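Local atomic coordinates of inorganic pyrophosphatase (Helicobacter pylori, PDB entry 2BQX), a protein that catalyses the magnesium-dependent hydrolysis of inorganic pyrophosphate to two phosphate ions, and assembles as a homohexamer. Residues A[72-75]-A[76-80]; A[107-110]-A[111-114]. One frame throughout, in Å; residues are numbered along the deposited sequence.

Interaction 1: A[72-75]-A[76-80]; sequences VLSD and VAFQA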
# COMPACT_ATOMS: atom_id res chain seq x y z
N VAL A 72 -10.62 -0.31 18.59
CA VAL A 72 -10.93 1.07 18.26
C VAL A 72 -11.35 1.06 16.79
O VAL A 72 -10.51 0.94 15.91
CB VAL A 72 -9.72 2.00 18.46
CG1 VAL A 72 -10.10 3.43 18.09
CG2 VAL A 72 -9.27 1.96 19.93
N LEU A 73 -12.66 1.15 16.56
CA LEU A 73 -13.20 1.16 15.21
C LEU A 73 -12.96 2.50 14.54
O LEU A 73 -13.17 3.56 15.13
CB LEU A 73 -14.70 0.84 15.24
CG LEU A 73 -15.05 -0.65 15.41
CD1 LEU A 73 -14.43 -1.20 16.68
CD2 LEU A 73 -16.56 -0.81 15.42
N SER A 74 -12.53 2.46 13.29
CA SER A 74 -12.22 3.68 12.56
C SER A 74 -12.09 3.32 11.10
O SER A 74 -11.95 2.15 10.76
CB SER A 74 -10.88 4.25 13.06
OG SER A 74 -10.42 5.29 12.21
N ASP A 75 -12.15 4.32 10.23
CA ASP A 75 -11.98 4.03 8.82
C ASP A 75 -10.49 3.98 8.52
O ASP A 75 -10.08 3.44 7.49
CB ASP A 75 -12.63 5.09 7.94
CG ASP A 75 -14.15 5.05 8.03
OD1 ASP A 75 -14.70 3.96 8.25
OD2 ASP A 75 -14.77 6.11 7.85
N VAL A 76 -9.68 4.54 9.42
CA VAL A 76 -8.23 4.54 9.22
C VAL A 76 -7.49 3.63 10.19
O VAL A 76 -8.02 3.25 11.23
CB VAL A 76 -7.63 5.97 9.34
CG1 VAL A 76 -8.31 6.91 8.37
CG2 VAL A 76 -7.74 6.48 10.77
N ALA A 77 -6.27 3.26 9.81
CA ALA A 77 -5.42 2.40 10.62
C ALA A 77 -4.39 3.23 11.40
O ALA A 77 -3.63 4.00 10.81
CB ALA A 77 -4.69 1.40 9.71
N PHE A 78 -4.38 3.08 12.73
CA PHE A 78 -3.44 3.80 13.58
C PHE A 78 -2.18 2.96 13.75
O PHE A 78 -2.25 1.73 13.85
CB PHE A 78 -4.07 4.08 14.96
CG PHE A 78 -5.33 4.90 14.90
CD1 PHE A 78 -5.36 6.09 14.19
CD2 PHE A 78 -6.49 4.45 15.52
CE1 PHE A 78 -6.54 6.84 14.09
CE2 PHE A 78 -7.68 5.19 15.43
CZ PHE A 78 -7.69 6.39 14.71
N GLN A 79 -1.03 3.62 13.79
CA GLN A 79 0.27 2.97 13.94
C GLN A 79 0.43 2.22 15.25
O GLN A 79 0.15 2.76 16.32
CB GLN A 79 1.37 4.02 13.81
CG GLN A 79 2.78 3.45 13.93
CD GLN A 79 3.81 4.42 13.39
OE1 GLN A 79 3.83 4.72 12.20
NE2 GLN A 79 4.67 4.92 14.27
N ALA A 80 0.90 0.97 15.17
CA ALA A 80 1.10 0.19 16.39
C ALA A 80 2.06 0.99 17.26
O ALA A 80 3.05 1.54 16.76
CB ALA A 80 1.69 -1.17 16.07
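S74 and V76 meet where the chain, leaving strand 69-72, bends sharply at D75 and runs on as an extended but irregular segment, 76-80. S74 is itself extended, whereas D75 takes helix-like angles; this bend brings the amide of V76 back over the serine side chain. V76 N donates a hydrogen bond to S74 OG, 3.0 Å long and fairly straight (159° at the hydrogen). Because OG lies anti to its own backbone N (chi1 169°), the short hydroxyl reaches forward to the amide two residues on, and serine is well suited to such a reach. V76 CG2 comes within 3.3 Å of S74 OG. Further along, the side chain of F78 points back toward V72 and S74. V72 CG1 meets its ring at the edge, 4.0 Å from CE2, the two side chains crossing at about a right angle, while S74 OG approaches CZ obliquely at 3.9 Å. A branched valine and a flat phenyl suit this buried inner side; the carboxylate of D75 belongs on the exposed outer one. The side chain of N53 bonds to F78 N and V76 O, tying the loop to strand 53-56. A serine oxygen receiving the amide two residues ahead defines an ST turn, here on the way from strand 69-72 to strand 83-96 of the pyrophosphatase fold.

Interaction 2: A[107-110]-A[111-114]; sequences LPID and KIDP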
# COMPACT_ATOMS: atom_id res chain seq x y z
N LEU A 107 -14.48 4.02 19.82
CA LEU A 107 -14.28 4.88 18.66
C LEU A 107 -13.38 6.03 19.12
O LEU A 107 -13.36 6.37 20.30
CB LEU A 107 -15.62 5.44 18.17
CG LEU A 107 -16.57 4.48 17.46
CD1 LEU A 107 -17.98 5.04 17.49
CD2 LEU A 107 -16.10 4.26 16.03
N PRO A 108 -12.62 6.63 18.19
CA PRO A 108 -11.77 7.74 18.62
C PRO A 108 -12.71 8.85 19.07
O PRO A 108 -13.85 8.89 18.63
CB PRO A 108 -11.04 8.13 17.33
CG PRO A 108 -11.00 6.84 16.56
CD PRO A 108 -12.38 6.29 16.78
N ILE A 109 -12.26 9.73 19.95
CA ILE A 109 -13.13 10.81 20.38
C ILE A 109 -13.34 11.72 19.18
O ILE A 109 -12.49 11.80 18.29
CB ILE A 109 -12.53 11.61 21.55
CG1 ILE A 109 -11.11 12.07 21.20
CG2 ILE A 109 -12.53 10.76 22.82
CD1 ILE A 109 -10.49 12.97 22.25
N ASP A 110 -14.48 12.41 19.16
CA ASP A 110 -14.82 13.31 18.05
C ASP A 110 -13.75 14.36 17.75
O ASP A 110 -13.60 14.79 16.60
CB ASP A 110 -16.16 14.00 18.31
CG ASP A 110 -17.34 13.05 18.19
OD1 ASP A 110 -17.16 11.93 17.68
OD2 ASP A 110 -18.46 13.43 18.59
N LYS A 111 -13.01 14.79 18.77
CA LYS A 111 -11.97 15.78 18.57
C LYS A 111 -10.89 15.24 17.63
O LYS A 111 -10.28 16.00 16.86
CB LYS A 111 -11.36 16.18 19.91
CG LYS A 111 -10.34 17.31 19.83
CD LYS A 111 -9.87 17.72 21.21
CE LYS A 111 -8.81 18.81 21.14
NZ LYS A 111 -9.32 20.05 20.48
N ILE A 112 -10.65 13.94 17.69
CA ILE A 112 -9.65 13.29 16.84
C ILE A 112 -10.20 12.98 15.45
O ILE A 112 -9.57 13.30 14.44
CB ILE A 112 -9.15 11.97 17.49
CG1 ILE A 112 -8.38 12.29 18.77
CG2 ILE A 112 -8.28 11.19 16.51
CD1 ILE A 112 -7.93 11.07 19.55
N ASP A 113 -11.37 12.35 15.40
CA ASP A 113 -12.03 12.01 14.14
C ASP A 113 -13.53 11.86 14.42
O ASP A 113 -13.95 10.93 15.11
CB ASP A 113 -11.47 10.69 13.58
CG ASP A 113 -12.06 10.34 12.23
OD1 ASP A 113 -12.97 11.04 11.76
OD2 ASP A 113 -11.60 9.35 11.62
N PRO A 114 -14.35 12.78 13.89
CA PRO A 114 -15.80 12.75 14.08
C PRO A 114 -16.56 11.91 13.06
O PRO A 114 -17.79 11.91 13.04
CB PRO A 114 -16.19 14.22 14.01
CG PRO A 114 -15.26 14.72 12.94
CD PRO A 114 -13.93 14.08 13.32
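I109 and I112 form the apolar side of a tight turn in which strand 99-108 ends and the chain curls once before the loop toward helix 127-139. I109 O is gripped by two amides. D113 N approaches it at 3.1 Å in the carbonyl plane and almost straight, 169° at the hydrogen. I112 N, at 2.9 Å, sits above that plane and bends more, 139°. The first bond closes an alpha-turn and the second a beta-turn within it, with D110 and K111 both at helix-like backbone angles.

The side chains pack tightly on the isoleucine side of the curl. I109 holds CG1 between its backbone N and carbonyl carbon (chi1 52°), which sends the branch across to I112, CG1 to CG1 at 3.7 Å, with I112 CD1 equally near I109 CG1. P108 CB adds a softer contact with I112 CG2 at 4.2 Å. Branched isoleucines fill this side well, and I112 continues onto V84 of strand 83-96 and V40 of the second subunit.

Toward solvent the contact is looser. K111 lies alongside I109, but only CB of its side chain touches it, 4.1 Å from I109 CD1; the rest leads away, as befits an exposed lysine. D110 points its CB outward, and its OD1 has a long, weak ion pair with R87. P114, by contrast, lays CD 3.4 Å from D110 O and is covered by Y45 of the second subunit and H128 of the fourth.

D113 OD1 is bonded by T115 OG1, which anchors the buried carboxylate. Having no N-H, P114 cannot give D110 O the next helical bond, and the extended angles of D113 already leave the helical path. This chemistry is consistent with a curl that stops after one turn, its carbonyl held by two amides and its apolar side packed by I109 and I112.

Overall arrangement
Interactions 1 and 2 follow in series along the chain, yet their centres lie about 11 Å apart and they touch directly. P108 is the shared contact point: its CG is 3.8 Å from both F78 CZ and V72 CG1, so one proline ring packs against the inner side of the 72-80 bend. L73 O also comes within 3.3 Å of P108 CD. Interaction 1 is nearer the probable active site, the side chain of V72 being about 7 Å from that of Y54, a residue predicted to bind substrate. Both contacts meet the second subunit, where V40 packs on F78 and I112. K111 O accepts a hydrogen bond from NE of R42 of the second subunit, itself predicted to bind substrate.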